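Local coordinates for protein negative regulator of ofd1 (Schizosaccharomyces pombe, PDB 3QTM) that is required for correct translation termination, inhibits Ofd1 directly and, probably through that inhibition, stabilises the released transcription factor domain of Sre1, at residues N18-S29 with L44-I55. Residues are numbered along the deposited sequence; the frame is centred on the assembly and turned at random. Where two conformers were deposited one is given.
With SO4 (sulfate ion), chain C.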
loop_
_atom_site.group_PDB
_atom_site.type_symbol
_atom_site.label_atom_id
_atom_site.label_comp_id
_atom_site.label_asym_id
_atom_site.label_seq_id
_atom_site.Cartn_x
_atom_site.Cartn_y
_atom_site.Cartn_z
ATOM N N ASN A 18 26.941 -11.377 6.855
ATOM C CA ASN A 18 26.895 -9.952 7.156
ATOM C C ASN A 18 25.652 -9.256 6.609
ATOM O O ASN A 18 25.011 -8.461 7.298
ATOM C CB ASN A 18 28.096 -9.276 6.520
ATOM C CG ASN A 18 29.154 -8.910 7.513
ATOM O OD1 ASN A 18 29.118 -7.825 8.103
ATOM N ND2 ASN A 18 30.131 -9.795 7.688
ATOM N N ILE A 19 25.331 -9.530 5.350
ATOM C CA ILE A 19 24.209 -8.857 4.721
ATOM C C ILE A 19 22.922 -9.389 5.330
ATOM O O ILE A 19 21.992 -8.630 5.590
ATOM C CB ILE A 19 24.246 -9.007 3.182
ATOM C CG1 ILE A 19 25.438 -8.225 2.629
ATOM C CG2 ILE A 19 22.935 -8.539 2.549
ATOM C CD1 ILE A 19 25.905 -8.695 1.265
ATOM N N SER A 20 22.900 -10.690 5.586
ATOM C CA SER A 20 21.765 -11.300 6.235
ATOM C C SER A 20 21.554 -10.691 7.634
ATOM O O SER A 20 20.419 -10.491 8.067
ATOM C CB SER A 20 21.970 -12.808 6.326
ATOM O OG SER A 20 20.899 -13.400 7.019
ATOM N N GLN A 21 22.641 -10.390 8.339
ATOM C CA GLN A 21 22.496 -9.776 9.657
ATOM C C GLN A 21 22.012 -8.327 9.518
ATOM O O GLN A 21 21.259 -7.819 10.350
ATOM C CB GLN A 21 23.802 -9.858 10.454
ATOM C CG GLN A 21 24.179 -11.289 10.882
ATOM C CD GLN A 21 23.011 -12.051 11.532
ATOM O OE1 GLN A 21 22.288 -11.519 12.382
ATOM N NE2 GLN A 21 22.827 -13.304 11.125
ATOM N N LEU A 22 22.421 -7.684 8.431
ATOM C CA LEU A 22 21.990 -6.329 8.144
ATOM C C LEU A 22 20.468 -6.281 7.999
ATOM O O LEU A 22 19.798 -5.425 8.601
ATOM C CB LEU A 22 22.701 -5.816 6.887
ATOM C CG LEU A 22 22.613 -4.342 6.519
ATOM C CD1 LEU A 22 23.294 -3.479 7.589
ATOM C CD2 LEU A 22 23.242 -4.137 5.132
ATOM N N TRP A 23 19.918 -7.220 7.230
ATOM C CA TRP A 23 18.471 -7.327 7.080
ATOM C C TRP A 23 17.791 -7.616 8.409
ATOM O O TRP A 23 16.690 -7.124 8.674
ATOM C CB TRP A 23 18.096 -8.392 6.041
ATOM C CG TRP A 23 18.010 -7.818 4.667
ATOM C CD1 TRP A 23 18.953 -7.892 3.684
ATOM C CD2 TRP A 23 16.937 -7.016 4.139
ATOM N NE1 TRP A 23 18.526 -7.205 2.567
ATOM C CE2 TRP A 23 17.292 -6.662 2.819
ATOM C CE3 TRP A 23 15.705 -6.582 4.649
ATOM C CZ2 TRP A 23 16.462 -5.893 2.002
ATOM C CZ3 TRP A 23 14.879 -5.817 3.835
ATOM C CH2 TRP A 23 15.265 -5.479 2.524
ATOM N N GLY A 24 18.454 -8.415 9.240
ATOM C CA GLY A 24 17.922 -8.788 10.537
ATOM C C GLY A 24 17.687 -7.579 11.434
ATOM O O GLY A 24 16.658 -7.490 12.091
ATOM N N LEU A 25 18.647 -6.658 11.446
ATOM C CA LEU A 25 18.528 -5.398 12.183
ATOM C C LEU A 25 17.353 -4.566 11.691
ATOM O O LEU A 25 16.570 -4.045 12.499
ATOM C CB LEU A 25 19.811 -4.579 12.062
ATOM C CG LEU A 25 21.021 -5.113 12.837
ATOM C CD1 LEU A 25 22.291 -4.338 12.474
ATOM C CD2 LEU A 25 20.758 -5.066 14.362
ATOM N N TYR A 26 17.231 -4.440 10.369
ATOM C CA TYR A 26 16.113 -3.710 9.786
ATOM C C TYR A 26 14.775 -4.353 10.167
ATOM O O TYR A 26 13.826 -3.658 10.520
ATOM C CB TYR A 26 16.227 -3.615 8.258
ATOM C CG TYR A 26 15.029 -2.903 7.661
ATOM C CD1 TYR A 26 14.881 -1.524 7.776
ATOM C CD2 TYR A 26 14.021 -3.615 7.041
ATOM C CE1 TYR A 26 13.763 -0.871 7.251
ATOM C CE2 TYR A 26 12.914 -2.983 6.526
ATOM C CZ TYR A 26 12.787 -1.612 6.624
ATOM O OH TYR A 26 11.667 -1.001 6.092
ATOM N N GLU A 27 14.707 -5.682 10.082
ATOM C CA GLU A 27 13.475 -6.421 10.343
ATOM C C GLU A 27 13.026 -6.219 11.783
ATOM O O GLU A 27 11.852 -5.990 12.056
ATOM C CB GLU A 27 13.668 -7.908 10.032
ATOM C CG GLU A 27 13.720 -8.198 8.517
ATOM C CD GLU A 27 14.489 -9.471 8.171
ATOM O OE1 GLU A 27 14.919 -10.176 9.103
ATOM O OE2 GLU A 27 14.660 -9.767 6.966
HETATM N N MSE A 28 13.979 -6.294 12.693
HETATM C CA MSE A 28 13.724 -6.020 14.093
HETATM C C MSE A 28 13.193 -4.610 14.312
HETATM O O MSE A 28 12.318 -4.397 15.148
HETATM C CB MSE A 28 15.010 -6.187 14.889
HETATM C CG MSE A 28 15.175 -7.535 15.513
HETATM SE SE MSE A 28 16.511 -7.397 16.936
HETATM C CE MSE A 28 18.078 -7.712 15.827
ATOM N N SER A 29 13.746 -3.638 13.588
ATOM C CA SER A 29 13.247 -2.266 13.701
ATOM C C SER A 29 11.760 -2.221 13.335
ATOM O O SER A 29 10.997 -1.468 13.925
ATOM C CB SER A 29 14.061 -1.296 12.840
ATOM O OG SER A 29 13.554 -1.250 11.519
ATOM N N LEU A 44 17.465 0.876 16.095
ATOM C CA LEU A 44 17.773 -0.221 15.174
ATOM C C LEU A 44 18.029 0.254 13.739
ATOM O O LEU A 44 18.873 -0.304 13.035
ATOM C CB LEU A 44 16.670 -1.280 15.204
ATOM C CG LEU A 44 16.574 -2.000 16.560
ATOM C CD1 LEU A 44 15.293 -2.822 16.721
ATOM C CD2 LEU A 44 17.794 -2.878 16.763
ATOM N N VAL A 45 17.291 1.276 13.306
ATOM C CA VAL A 45 17.434 1.811 11.959
ATOM C C VAL A 45 18.790 2.485 11.783
ATOM O O VAL A 45 19.503 2.213 10.823
ATOM C CB VAL A 45 16.287 2.810 11.639
ATOM C CG1 VAL A 45 16.664 3.708 10.492
ATOM C CG2 VAL A 45 15.016 2.047 11.344
ATOM N N PHE A 46 19.149 3.362 12.715
ATOM C CA PHE A 46 20.457 3.996 12.678
ATOM C C PHE A 46 21.580 2.950 12.795
ATOM O O PHE A 46 22.647 3.115 12.212
ATOM C CB PHE A 46 20.581 5.028 13.802
ATOM C CG PHE A 46 20.011 6.383 13.459
ATOM C CD1 PHE A 46 20.329 6.997 12.260
ATOM C CD2 PHE A 46 19.190 7.053 14.354
ATOM C CE1 PHE A 46 19.820 8.254 11.937
ATOM C CE2 PHE A 46 18.676 8.316 14.052
ATOM C CZ PHE A 46 18.986 8.916 12.840
ATOM N N GLY A 47 21.341 1.892 13.571
ATOM C CA GLY A 47 22.304 0.814 13.728
ATOM C C GLY A 47 22.503 0.117 12.391
ATOM O O GLY A 47 23.632 -0.188 12.006
ATOM N N THR A 48 21.402 -0.104 11.672
ATOM C CA THR A 48 21.463 -0.682 10.328
ATOM C C THR A 48 22.345 0.136 9.409
ATOM O O THR A 48 23.194 -0.394 8.680
ATOM C CB THR A 48 20.062 -0.764 9.709
ATOM O OG1 THR A 48 19.192 -1.426 10.626
ATOM C CG2 THR A 48 20.087 -1.531 8.367
ATOM N N ILE A 49 22.147 1.446 9.451
ATOM C CA ILE A 49 22.921 2.350 8.614
ATOM C C ILE A 49 24.414 2.261 8.952
ATOM O O ILE A 49 25.259 2.140 8.060
ATOM C CB ILE A 49 22.393 3.801 8.739
ATOM C CG1 ILE A 49 21.032 3.898 8.039
ATOM C CG2 ILE A 49 23.419 4.817 8.185
ATOM C CD1 ILE A 49 20.154 5.102 8.458
ATOM N N HIS A 50 24.736 2.295 10.237
ATOM C CA HIS A 50 26.130 2.156 10.674
ATOM C C HIS A 50 26.740 0.831 10.231
ATOM O O HIS A 50 27.889 0.779 9.778
ATOM C CB HIS A 50 26.246 2.280 12.195
ATOM C CG HIS A 50 25.886 3.637 12.717
ATOM N ND1 HIS A 50 25.130 3.819 13.857
ATOM C CD2 HIS A 50 26.167 4.876 12.252
ATOM C CE1 HIS A 50 24.978 5.112 14.079
ATOM N NE2 HIS A 50 25.592 5.776 13.115
ATOM N N GLU A 51 25.984 -0.249 10.378
ATOM C CA GLU A 51 26.519 -1.548 10.003
ATOM C C GLU A 51 26.757 -1.576 8.488
ATOM O O GLU A 51 27.750 -2.118 8.027
ATOM C CB GLU A 51 25.590 -2.674 10.452
ATOM C CG GLU A 51 26.101 -4.069 10.110
ATOM C CD GLU A 51 27.504 -4.359 10.669
ATOM O OE1 GLU A 51 27.885 -3.789 11.722
ATOM O OE2 GLU A 51 28.219 -5.170 10.038
ATOM N N ALA A 52 25.857 -0.952 7.724
ATOM C CA ALA A 52 26.007 -0.893 6.274
ATOM C C ALA A 52 27.285 -0.157 5.912
ATOM O O ALA A 52 28.036 -0.582 5.022
ATOM C CB ALA A 52 24.784 -0.220 5.620
ATOM N N ASP A 53 27.533 0.950 6.608
ATOM C CA ASP A 53 28.747 1.729 6.393
ATOM C C ASP A 53 29.982 0.889 6.712
ATOM O O ASP A 53 30.992 0.959 6.008
ATOM C CB ASP A 53 28.748 3.011 7.240
ATOM C CG ASP A 53 27.831 4.098 6.663
ATOM O OD1 ASP A 53 27.472 4.006 5.464
ATOM O OD2 ASP A 53 27.466 5.038 7.409
ATOM N N ARG A 54 29.897 0.095 7.774
ATOM C CA ARG A 54 31.022 -0.744 8.167
ATOM C C ARG A 54 31.290 -1.770 7.069
ATOM O O ARG A 54 32.442 -2.046 6.731
ATOM C CB ARG A 54 30.761 -1.448 9.505
ATOM C CG ARG A 54 32.008 -2.138 10.093
ATOM C CD ARG A 54 31.736 -2.762 11.471
ATOM N NE ARG A 54 31.003 -1.844 12.344
ATOM C CZ ARG A 54 31.572 -0.990 13.189
ATOM N NH1 ARG A 54 32.893 -0.932 13.293
ATOM N NH2 ARG A 54 30.816 -0.186 13.931
ATOM N N ILE A 55 30.224 -2.329 6.510
ATOM C CA ILE A 55 30.381 -3.308 5.439
ATOM C C ILE A 55 31.047 -2.664 4.223
ATOM O O ILE A 55 31.924 -3.261 3.602
ATOM C CB ILE A 55 29.044 -3.954 5.066
ATOM C CG1 ILE A 55 28.571 -4.859 6.208
ATOM C CG2 ILE A 55 29.168 -4.745 3.778
ATOM C CD1 ILE A 55 27.152 -5.367 6.039
HETATM S S SO4 C . 35.639 -0.717 11.515
HETATM O O1 SO4 C . 35.748 -0.538 10.062
HETATM O O2 SO4 C . 34.849 -1.914 11.814
HETATM O O3 SO4 C . 36.971 -0.899 12.093
HETATM O O4 SO4 C . 35.010 0.461 12.117
HETATM O O HOH W 1 30.473 -6.094 9.503
HETATM O O HOH W 2 26.968 -7.363 9.064
#
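The amide of Asn18 and the carboxylate of Glu51 meet through their oxygens at the solvent side of the helix pair, the side chains crossing at about a right angle and the planes 24° apart. Their nearest atoms, OD1 of Asn18 and OE2 of Glu51, are both acceptors, 3.4 Å apart, and a water donating to both makes the link. One turn on from Glu51, at the edge of the Arg54 guanidinium and in its plane, sits O2 of a sulfate, probably from the crystallisation liquor, bonded to NH1 at 2.6 Å.

Beneath this polar rim the packing is knobs-into-holes. Leu22 holds CG anti to its own N (chi1 -169°), which puts CD1 over Thr48, Glu51 and Ala52, 3.3 Å from Thr48 O, while CD2 turns to Ile55. Leu25 fills the next hole, between Leu44, Gly47, Thr48 and Glu51. Thr48 serves both knobs: CG2 lies 3.8 Å from Leu22 CD1, while OG1, against Leu25 CB, donates to Leu44 O (2.7 Å) from the face opposite the backbone donor Thr48 N. An alanine in its place would take away the hydroxyl donor of Leu44 O and probably leave a gap against Leu22 CD1 and Leu25 CB. At the far end, Ser29 CB meets Leu44 CB at 3.5 Å.

Helices 15-34 and 38-58 thus form an antiparallel hairpin (165°), consistent with a tetratricopeptide-like fold; helix 67-82 packs against it through Tyr26, Val45 and Ala52, and helix 119-142 also reaches Tyr26.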